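Local coordinates for lysine cyclodeaminase (Streptomyces pristinaespiralis, PDB 5YU3), which catalyses the cyclodeamination of L-lysine, with NAD as bound cofactor, probably giving L-pipecolic acid and ammonia, and also recognises L-ornithine and L-2,4-diaminobutyric acid, at residues R26-D29 with R30-G34; L116-A119 with L120-A124; T302-A305 with F306-A309. All coordinates share one frame; numbering follows the deposited sequence.

From the N terminus, contact 1 lies on helix 20-39, contact 2 on helix 115-133, and contact 3 where the loop after strand 297-300 enters helix 305-321. Each joins neighbouring turns of one continuous stretch, so none closes a long loop; they follow in series without nesting or crossing. In space the three helices pack together. I27 and I28 of contact 1 lie on L120 and A124 of contact 2, while L31 lies on E307 of contact 3. Contacts 2 and 3 meet through the salt bridge between R121 and D308, and both touch NAD and the bound proline. Contact 3 also ties the parallel sheet to this helical group.

Contact 1: R26-D29 with R30-G34; sequences RIID and RLTGG
I28 O receives two bonds from T32, one from the backbone N at 2.9 Å and one from OG1 at 2.8 Å. The two donors come from opposite faces of the carbonyl plane, the hydroxyl standing 37° above it. With chi1 at -62°, OG1 lies beside the backbone N of T32, which lets the hydroxyl fold back over the preceding turn; a weak hydrogen bond with NH2 of R131 also involves this oxygen. The remaining backbone bonds, R30 N to R26 O, L31 N to I27 O and G33 N to D29 O, repeat the i to i+4 pattern of an alpha helix, here helix 20-39. Carbon atoms also press on the carbonyls: CG of R30 comes tightly within 3.0 Å of R26 O, and CB of L31 is 3.2 Å from I27 O. The two arginines lead the same general way but pair with different glutamates. R30 bends at chi2 and chi3 and its NH2 forms a salt bridge with E317, whereas R26 runs out extended, its NE paired with E22. On the buried side, I27 and I28 pack against helix 115-133, and L31 against L310 of helix 305-321.

Contact 2: L116-A119 with L120-A124; sequences LLTA and LRTGA. With NAD (nicotinamide-adenine-dinucleotide), chain F; PRO (proline), chain G.
T118 O is gripped twice by T122, from OG1 at 2.6 Å and from the backbone N at 3.0 Å. The donors approach from opposite faces of the carbonyl plane, with the hydroxyl 35° above it. Having given its proton to T118 O, OG1 of T122 accepts one from NH1 of R121 at 3.0 Å, and it also lies 3.2 Å from C4N of the nicotinamide ring. CG2 of T118 touches the same ring at C5N, while its OG1 is held by G114 O and K77. R121 reaches the ligands by starting from the crowded position between its backbone N and carbonyl carbon (chi1 57°) and bending again at chi2 and chi3, CG passing over L117 O. Its guanidinium presents an edge to both ligands: NH2 bonds to OXT of the bound proline at 2.8 Å, and NH1 makes a weak, bent bond to NAD O7N at 2.7 Å. NE is paired with D308 of helix 305-321, which helps to fix the rotation of the group. A leucine in place of R121 would probably leave the proline carboxylate without this donor and D308 without one of its charged partners. Away from the ligands, L116 and L120 cross obliquely, with CG of L116 3.8 Å from CD1 of L120. Beyond them lie P340 and Y341 of the second subunit, so this side of helix 115-133 faces the dimer interface. T118, R121 and T122 form the turn of helix that lines the active-site pocket, where the amino acid carboxylate and the nicotinamide carboxamide meet a shared arginine.

Contact 3: T302-A305 with F306-A309; sequences TGFA and FEDA. With NAD (nicotinamide-adenine-dinucleotide), chain F; PRO (proline), chain G.
The side chains of E307 and F304 cross at about a right angle, with CG of E307 over one face of the ring, 4.1 Å from the centroid, in a CH-pi contact. The E307 carboxylate reaches back to the chain just ahead of the helix, where OE1 accepts a weak bond from F304 N at 3.3 Å; E307 N bonds to F304 O at 2.9 Å. Both bonds tie F304 to the N-terminal entry of helix 305-321, which follows strand 297-300 of the parallel, Rossmann-type sheet. F304 and F306 run alongside each other in the same direction, with CE2 of F304 3.4 Å from CB of F306. CG of F304 sits between its backbone N and carbonyl carbon (chi1 63°), which brings the ring back toward the helix; L35 and I38 of helix 20-39 back it. F306 is held at its backbone N by the hydroxyl of S46, and its ring meets that of H67. OD1 of D308 forms a salt bridge with K77 of strand 73-81, while OD2 lies nearer the loop backbone. Just upstream in the loop, G303 N and the hydroxyl of T302 are both held by the carboxylate of D256. T302 O accepts a weak bond from N of the bound proline, and R49 also bonds to it. G303 has a positive phi (85°) and passes close to the carboxamide oxygen, its CA 3.2 Å from NAD O7N.

Contact 1: R26-D29 with R30-G34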
loop_
_atom_site.group_PDB
_atom_site.type_symbol
_atom_site.label_atom_id
_atom_site.label_comp_id
_atom_site.label_asym_id
_atom_site.label_seq_id
_atom_site.Cartn_x
_atom_site.Cartn_y
_atom_site.Cartn_z
ATOM N N ARG A 26 26.958 3.522 4.642
ATOM C CA ARG A 26 26.424 2.177 4.436
ATOM C C ARG A 26 25.316 2.186 3.395
ATOM O O ARG A 26 25.263 1.302 2.533
ATOM C CB ARG A 26 25.890 1.585 5.742
ATOM C CG ARG A 26 26.962 1.242 6.757
ATOM C CD ARG A 26 26.372 0.499 7.969
ATOM N NE ARG A 26 27.329 0.450 9.071
ATOM C CZ ARG A 26 27.067 -0.062 10.268
ATOM N NH1 ARG A 26 25.863 -0.568 10.533
ATOM N NH2 ARG A 26 28.010 -0.062 11.207
ATOM N N ILE A 27 24.424 3.176 3.459
ATOM C CA ILE A 27 23.305 3.217 2.520
ATOM C C ILE A 27 23.789 3.590 1.121
ATOM O O ILE A 27 23.313 3.033 0.123
ATOM C CB ILE A 27 22.206 4.165 3.038
ATOM C CG1 ILE A 27 21.596 3.566 4.320
ATOM C CG2 ILE A 27 21.100 4.362 1.989
ATOM C CD1 ILE A 27 20.712 4.517 5.105
ATOM N N ILE A 28 24.751 4.515 1.021
ATOM C CA ILE A 28 25.363 4.798 -0.278
ATOM C C ILE A 28 25.950 3.523 -0.882
ATOM O O ILE A 28 25.716 3.208 -2.055
ATOM C CB ILE A 28 26.430 5.900 -0.147
ATOM C CG1 ILE A 28 25.771 7.256 0.125
ATOM C CG2 ILE A 28 27.323 5.934 -1.409
ATOM C CD1 ILE A 28 26.761 8.339 0.572
ATOM N N ASP A 29 26.716 2.765 -0.091
ATOM C CA ASP A 29 27.359 1.563 -0.622
ATOM C C ASP A 29 26.328 0.518 -1.041
ATOM O O ASP A 29 26.457 -0.107 -2.102
ATOM C CB ASP A 29 28.315 0.963 0.413
ATOM C CG ASP A 29 29.554 1.828 0.648
ATOM O OD1 ASP A 29 29.875 2.680 -0.206
ATOM O OD2 ASP A 29 30.211 1.650 1.693
ATOM N N ARG A 30 25.298 0.315 -0.222
ATOM C CA ARG A 30 24.297 -0.697 -0.550
ATOM C C ARG A 30 23.483 -0.295 -1.772
ATOM O O ARG A 30 23.162 -1.137 -2.622
ATOM C CB ARG A 30 23.384 -0.926 0.652
ATOM C CG ARG A 30 24.145 -1.387 1.864
ATOM C CD ARG A 30 24.576 -2.824 1.701
ATOM N NE ARG A 30 23.489 -3.684 2.113
ATOM C CZ ARG A 30 23.342 -4.156 3.346
ATOM N NH1 ARG A 30 24.231 -3.862 4.291
ATOM N NH2 ARG A 30 22.303 -4.920 3.627
ATOM N N LEU A 31 23.123 0.983 -1.861
ATOM C CA LEU A 31 22.403 1.478 -3.026
ATOM C C LEU A 31 23.233 1.322 -4.297
ATOM O O LEU A 31 22.712 0.921 -5.345
ATOM C CB LEU A 31 22.021 2.936 -2.794
ATOM C CG LEU A 31 20.956 3.567 -3.675
ATOM C CD1 LEU A 31 19.814 2.582 -3.919
ATOM C CD2 LEU A 31 20.442 4.863 -3.026
ATOM N N THR A 32 24.532 1.624 -4.219
ATOM C CA THR A 32 25.412 1.462 -5.375
ATOM C C THR A 32 25.435 0.016 -5.857
ATOM O O THR A 32 25.285 -0.254 -7.056
ATOM C CB THR A 32 26.825 1.928 -5.016
ATOM O OG1 THR A 32 26.790 3.316 -4.674
ATOM C CG2 THR A 32 27.774 1.728 -6.196
ATOM N N GLY A 33 25.618 -0.933 -4.938
ATOM C CA GLY A 33 25.633 -2.330 -5.332
ATOM C C GLY A 33 24.291 -2.795 -5.863
ATOM O O GLY A 33 24.224 -3.529 -6.855
ATOM N N GLY A 34 23.205 -2.365 -5.217
ATOM C CA GLY A 34 21.883 -2.781 -5.651
ATOM C C GLY A 34 21.520 -2.234 -7.018
ATOM O O GLY A 34 20.924 -2.936 -7.837
#

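Contact 2: L116-A119 with L120-A124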
loop_
_atom_site.group_PDB
_atom_site.type_symbol
_atom_site.label_atom_id
_atom_site.label_comp_id
_atom_site.label_asym_id
_atom_site.label_seq_id
_atom_site.Cartn_x
_atom_site.Cartn_y
_atom_site.Cartn_z
ATOM N N LEU A 116 13.159 9.244 8.547
ATOM C CA LEU A 116 14.620 9.287 8.472
ATOM C C LEU A 116 15.134 8.463 7.295
ATOM O O LEU A 116 15.980 8.927 6.524
ATOM C CB LEU A 116 15.244 8.795 9.782
ATOM C CG LEU A 116 16.776 8.732 9.801
ATOM C CD1 LEU A 116 17.378 10.106 9.542
ATOM C CD2 LEU A 116 17.286 8.141 11.135
ATOM N N LEU A 117 14.645 7.226 7.160
ATOM C CA LEU A 117 15.055 6.349 6.066
ATOM C C LEU A 117 14.884 7.019 4.699
ATOM O O LEU A 117 15.759 6.895 3.833
ATOM C CB LEU A 117 14.252 5.039 6.139
ATOM C CG LEU A 117 14.430 3.934 5.096
ATOM C CD1 LEU A 117 14.075 2.576 5.703
ATOM C CD2 LEU A 117 13.561 4.174 3.857
ATOM N N THR A 118 13.756 7.697 4.479
ATOM C CA THR A 118 13.528 8.347 3.183
ATOM C C THR A 118 14.582 9.423 2.940
ATOM O O THR A 118 15.185 9.496 1.860
ATOM C CB THR A 118 12.117 8.953 3.109
ATOM O OG1 THR A 118 11.132 7.905 3.124
ATOM C CG2 THR A 118 11.931 9.774 1.809
ATOM N N ALA A 119 14.843 10.247 3.956
ATOM C CA ALA A 119 15.843 11.303 3.812
ATOM C C ALA A 119 17.221 10.714 3.546
ATOM O O ALA A 119 17.979 11.240 2.723
ATOM C CB ALA A 119 15.856 12.188 5.064
ATOM N N LEU A 120 17.561 9.609 4.225
ATOM C CA LEU A 120 18.863 8.983 4.036
ATOM C C LEU A 120 19.023 8.443 2.620
ATOM O O LEU A 120 20.037 8.706 1.963
ATOM C CB LEU A 120 19.062 7.855 5.053
ATOM C CG LEU A 120 19.175 8.335 6.503
ATOM C CD1 LEU A 120 19.284 7.139 7.464
ATOM C CD2 LEU A 120 20.361 9.275 6.686
ATOM N N ARG A 121 18.060 7.640 2.144
ATOM C CA ARG A 121 18.286 7.007 0.844
ATOM C C ARG A 121 18.144 8.003 -0.304
ATOM O O ARG A 121 18.682 7.758 -1.394
ATOM C CB ARG A 121 17.366 5.778 0.654
ATOM C CG ARG A 121 15.852 5.988 0.767
ATOM C CD ARG A 121 15.289 6.733 -0.450
ATOM N NE ARG A 121 13.974 6.265 -0.865
ATOM C CZ ARG A 121 13.153 6.948 -1.660
ATOM N NH1 ARG A 121 13.490 8.167 -2.102
ATOM N NH2 ARG A 121 11.979 6.416 -2.006
ATOM N N THR A 122 17.445 9.115 -0.079
ATOM C CA THR A 122 17.316 10.141 -1.109
ATOM C C THR A 122 18.612 10.929 -1.253
ATOM O O THR A 122 19.048 11.220 -2.377
ATOM C CB THR A 122 16.141 11.062 -0.777
ATOM O OG1 THR A 122 14.961 10.263 -0.632
ATOM C CG2 THR A 122 15.893 12.082 -1.884
ATOM N N GLY A 123 19.243 11.274 -0.126
ATOM C CA GLY A 123 20.597 11.800 -0.189
ATOM C C GLY A 123 21.560 10.810 -0.812
ATOM O O GLY A 123 22.389 11.174 -1.652
ATOM N N ALA A 124 21.457 9.534 -0.418
ATOM C CA ALA A 124 22.372 8.528 -0.935
ATOM C C ALA A 124 22.255 8.393 -2.448
ATOM O O ALA A 124 23.265 8.249 -3.141
ATOM C CB ALA A 124 22.113 7.173 -0.269
HETATM P PA NAD F . 10.202 20.371 2.850
HETATM O O1A NAD F . 8.824 20.941 2.979
HETATM O O2A NAD F . 10.976 19.977 4.093
HETATM O O5B NAD F . 11.122 21.453 2.094
HETATM C C5B NAD F . 10.717 21.972 0.822
HETATM C C4B NAD F . 11.248 23.397 0.751
HETATM O O4B NAD F . 11.031 23.915 -0.563
HETATM C C3B NAD F . 10.496 24.330 1.705
HETATM O O3B NAD F . 11.418 24.928 2.642
HETATM C C2B NAD F . 9.884 25.376 0.787
HETATM O O2B NAD F . 9.866 26.691 1.335
HETATM C C1B NAD F . 10.808 25.312 -0.409
HETATM N N9A NAD F . 10.279 25.844 -1.684
HETATM C C8A NAD F . 9.017 25.779 -2.167
HETATM N N7A NAD F . 8.951 26.376 -3.400
HETATM C C5A NAD F . 10.196 26.817 -3.698
HETATM C C6A NAD F . 10.850 27.530 -4.811
HETATM N N6A NAD F . 10.147 27.900 -5.908
HETATM N N1A NAD F . 12.176 27.774 -4.708
HETATM C C2A NAD F . 12.914 27.422 -3.639
HETATM N N3A NAD F . 12.385 26.785 -2.581
HETATM C C4A NAD F . 11.062 26.462 -2.564
HETATM O O3 NAD F . 10.092 19.086 1.861
HETATM P PN NAD F . 11.230 18.009 1.538
HETATM O O1N NAD F . 12.569 18.709 1.534
HETATM O O2N NAD F . 11.000 16.807 2.428
HETATM O O5D NAD F . 10.841 17.548 0.042
HETATM C C5D NAD F . 11.118 18.403 -1.069
HETATM C C4D NAD F . 10.734 17.676 -2.358
HETATM O O4D NAD F . 11.464 16.455 -2.465
HETATM C C3D NAD F . 9.266 17.285 -2.375
HETATM O O3D NAD F . 8.767 17.424 -3.724
HETATM C C2D NAD F . 9.295 15.813 -2.030
HETATM O O2D NAD F . 8.117 15.112 -2.452
HETATM C C1D NAD F . 10.550 15.400 -2.771
HETATM N N1N NAD F . 11.121 14.123 -2.364
HETATM C C2N NAD F . 11.739 13.391 -3.301
HETATM C C3N NAD F . 12.304 12.162 -2.990
HETATM C C7N NAD F . 12.996 11.394 -4.067
HETATM O O7N NAD F . 13.296 10.231 -3.892
HETATM N N7N NAD F . 13.314 12.038 -5.203
HETATM C C4N NAD F . 12.266 11.694 -1.673
HETATM C C5N NAD F . 11.643 12.494 -0.718
HETATM C C6N NAD F . 11.080 13.719 -1.082
HETATM N N PRO G . 8.649 10.694 -3.604
HETATM C CA PRO G . 8.905 10.312 -2.115
HETATM C C PRO G . 9.551 8.902 -2.022
HETATM O O PRO G . 9.472 8.397 -0.887
HETATM C CB PRO G . 7.739 10.378 -1.594
HETATM C CG PRO G . 7.059 11.628 -2.358
HETATM C CD PRO G . 7.794 11.879 -3.395
HETATM O OXT PRO G . 10.155 8.315 -2.990
#

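Contact 3: T302-A305 with F306-A309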
loop_
_atom_site.group_PDB
_atom_site.type_symbol
_atom_site.label_atom_id
_atom_site.label_comp_id
_atom_site.label_asym_id
_atom_site.label_seq_id
_atom_site.Cartn_x
_atom_site.Cartn_y
_atom_site.Cartn_z
ATOM N N THR A 302 13.150 10.448 -8.641
ATOM C CA THR A 302 11.773 10.351 -8.187
ATOM C C THR A 302 11.614 9.467 -6.964
ATOM O O THR A 302 10.598 9.592 -6.267
ATOM C CB THR A 302 10.862 9.805 -9.303
ATOM O OG1 THR A 302 11.270 8.472 -9.646
ATOM C CG2 THR A 302 10.947 10.705 -10.534
ATOM N N GLY A 303 12.595 8.607 -6.679
ATOM C CA GLY A 303 12.522 7.662 -5.575
ATOM C C GLY A 303 11.784 6.411 -6.001
ATOM O O GLY A 303 10.762 6.498 -6.686
ATOM N N PHE A 304 12.292 5.238 -5.643
ATOM C CA PHE A 304 11.524 4.040 -5.922
ATOM C C PHE A 304 11.767 3.027 -4.812
ATOM O O PHE A 304 12.757 3.097 -4.072
ATOM C CB PHE A 304 11.803 3.477 -7.342
ATOM C CG PHE A 304 13.217 3.024 -7.597
ATOM C CD1 PHE A 304 14.252 3.946 -7.776
ATOM C CD2 PHE A 304 13.503 1.673 -7.741
ATOM C CE1 PHE A 304 15.545 3.523 -8.042
ATOM C CE2 PHE A 304 14.802 1.237 -8.008
ATOM C CZ PHE A 304 15.824 2.167 -8.162
ATOM N N ALA A 305 10.816 2.097 -4.691
ATOM C CA ALA A 305 10.701 1.285 -3.483
ATOM C C ALA A 305 11.929 0.416 -3.227
ATOM O O ALA A 305 12.224 0.103 -2.069
ATOM C CB ALA A 305 9.436 0.425 -3.575
ATOM N N PHE A 306 12.639 -0.015 -4.278
ATOM C CA PHE A 306 13.881 -0.765 -4.085
ATOM C C PHE A 306 14.843 -0.014 -3.174
ATOM O O PHE A 306 15.534 -0.624 -2.355
ATOM C CB PHE A 306 14.541 -1.038 -5.441
ATOM C CG PHE A 306 15.818 -1.838 -5.371
ATOM C CD1 PHE A 306 15.828 -3.127 -4.869
ATOM C CD2 PHE A 306 17.008 -1.302 -5.851
ATOM C CE1 PHE A 306 17.005 -3.870 -4.830
ATOM C CE2 PHE A 306 18.183 -2.036 -5.818
ATOM C CZ PHE A 306 18.179 -3.326 -5.309
ATOM N N GLU A 307 14.912 1.313 -3.312
ATOM C CA GLU A 307 15.805 2.085 -2.453
ATOM C C GLU A 307 15.373 1.991 -0.998
ATOM O O GLU A 307 16.213 1.901 -0.098
ATOM C CB GLU A 307 15.845 3.545 -2.890
ATOM C CG GLU A 307 16.263 3.743 -4.353
ATOM C CD GLU A 307 16.152 5.190 -4.812
ATOM O OE1 GLU A 307 15.269 5.915 -4.317
ATOM O OE2 GLU A 307 16.960 5.604 -5.680
ATOM N N ASP A 308 14.063 2.011 -0.755
ATOM C CA ASP A 308 13.554 1.891 0.607
ATOM C C ASP A 308 13.798 0.500 1.175
ATOM O O ASP A 308 14.115 0.358 2.363
ATOM C CB ASP A 308 12.070 2.236 0.620
ATOM C CG ASP A 308 11.813 3.616 0.084
ATOM O OD1 ASP A 308 12.278 4.570 0.738
ATOM O OD2 ASP A 308 11.169 3.760 -0.983
ATOM N N ALA A 309 13.647 -0.538 0.347
ATOM C CA ALA A 309 13.938 -1.893 0.806
ATOM C C ALA A 309 15.407 -2.042 1.183
ATOM O O ALA A 309 15.741 -2.714 2.169
ATOM C CB ALA A 309 13.559 -2.911 -0.275
HETATM P PA NAD F . 10.202 20.371 2.850
HETATM O O1A NAD F . 8.824 20.941 2.979
HETATM O O2A NAD F . 10.976 19.977 4.093
HETATM O O5B NAD F . 11.122 21.453 2.094
HETATM C C5B NAD F . 10.717 21.972 0.822
HETATM C C4B NAD F . 11.248 23.397 0.751
HETATM O O4B NAD F . 11.031 23.915 -0.563
HETATM C C3B NAD F . 10.496 24.330 1.705
HETATM O O3B NAD F . 11.418 24.928 2.642
HETATM C C2B NAD F . 9.884 25.376 0.787
HETATM O O2B NAD F . 9.866 26.691 1.335
HETATM C C1B NAD F . 10.808 25.312 -0.409
HETATM N N9A NAD F . 10.279 25.844 -1.684
HETATM C C8A NAD F . 9.017 25.779 -2.167
HETATM N N7A NAD F . 8.951 26.376 -3.400
HETATM C C5A NAD F . 10.196 26.817 -3.698
HETATM C C6A NAD F . 10.850 27.530 -4.811
HETATM N N6A NAD F . 10.147 27.900 -5.908
HETATM N N1A NAD F . 12.176 27.774 -4.708
HETATM C C2A NAD F . 12.914 27.422 -3.639
HETATM N N3A NAD F . 12.385 26.785 -2.581
HETATM C C4A NAD F . 11.062 26.462 -2.564
HETATM O O3 NAD F . 10.092 19.086 1.861
HETATM P PN NAD F . 11.230 18.009 1.538
HETATM O O1N NAD F . 12.569 18.709 1.534
HETATM O O2N NAD F . 11.000 16.807 2.428
HETATM O O5D NAD F . 10.841 17.548 0.042
HETATM C C5D NAD F . 11.118 18.403 -1.069
HETATM C C4D NAD F . 10.734 17.676 -2.358
HETATM O O4D NAD F . 11.464 16.455 -2.465
HETATM C C3D NAD F . 9.266 17.285 -2.375
HETATM O O3D NAD F . 8.767 17.424 -3.724
HETATM C C2D NAD F . 9.295 15.813 -2.030
HETATM O O2D NAD F . 8.117 15.112 -2.452
HETATM C C1D NAD F . 10.550 15.400 -2.771
HETATM N N1N NAD F . 11.121 14.123 -2.364
HETATM C C2N NAD F . 11.739 13.391 -3.301
HETATM C C3N NAD F . 12.304 12.162 -2.990
HETATM C C7N NAD F . 12.996 11.394 -4.067
HETATM O O7N NAD F . 13.296 10.231 -3.892
HETATM N N7N NAD F . 13.314 12.038 -5.203
HETATM C C4N NAD F . 12.266 11.694 -1.673
HETATM C C5N NAD F . 11.643 12.494 -0.718
HETATM C C6N NAD F . 11.080 13.719 -1.082
HETATM N N PRO G . 8.649 10.694 -3.604
HETATM C CA PRO G . 8.905 10.312 -2.115
HETATM C C PRO G . 9.551 8.902 -2.022
HETATM O O PRO G . 9.472 8.397 -0.887
HETATM C CB PRO G . 7.739 10.378 -1.594
HETATM C CG PRO G . 7.059 11.628 -2.358
HETATM C CD PRO G . 7.794 11.879 -3.395
HETATM O OXT PRO G . 10.155 8.315 -2.990
#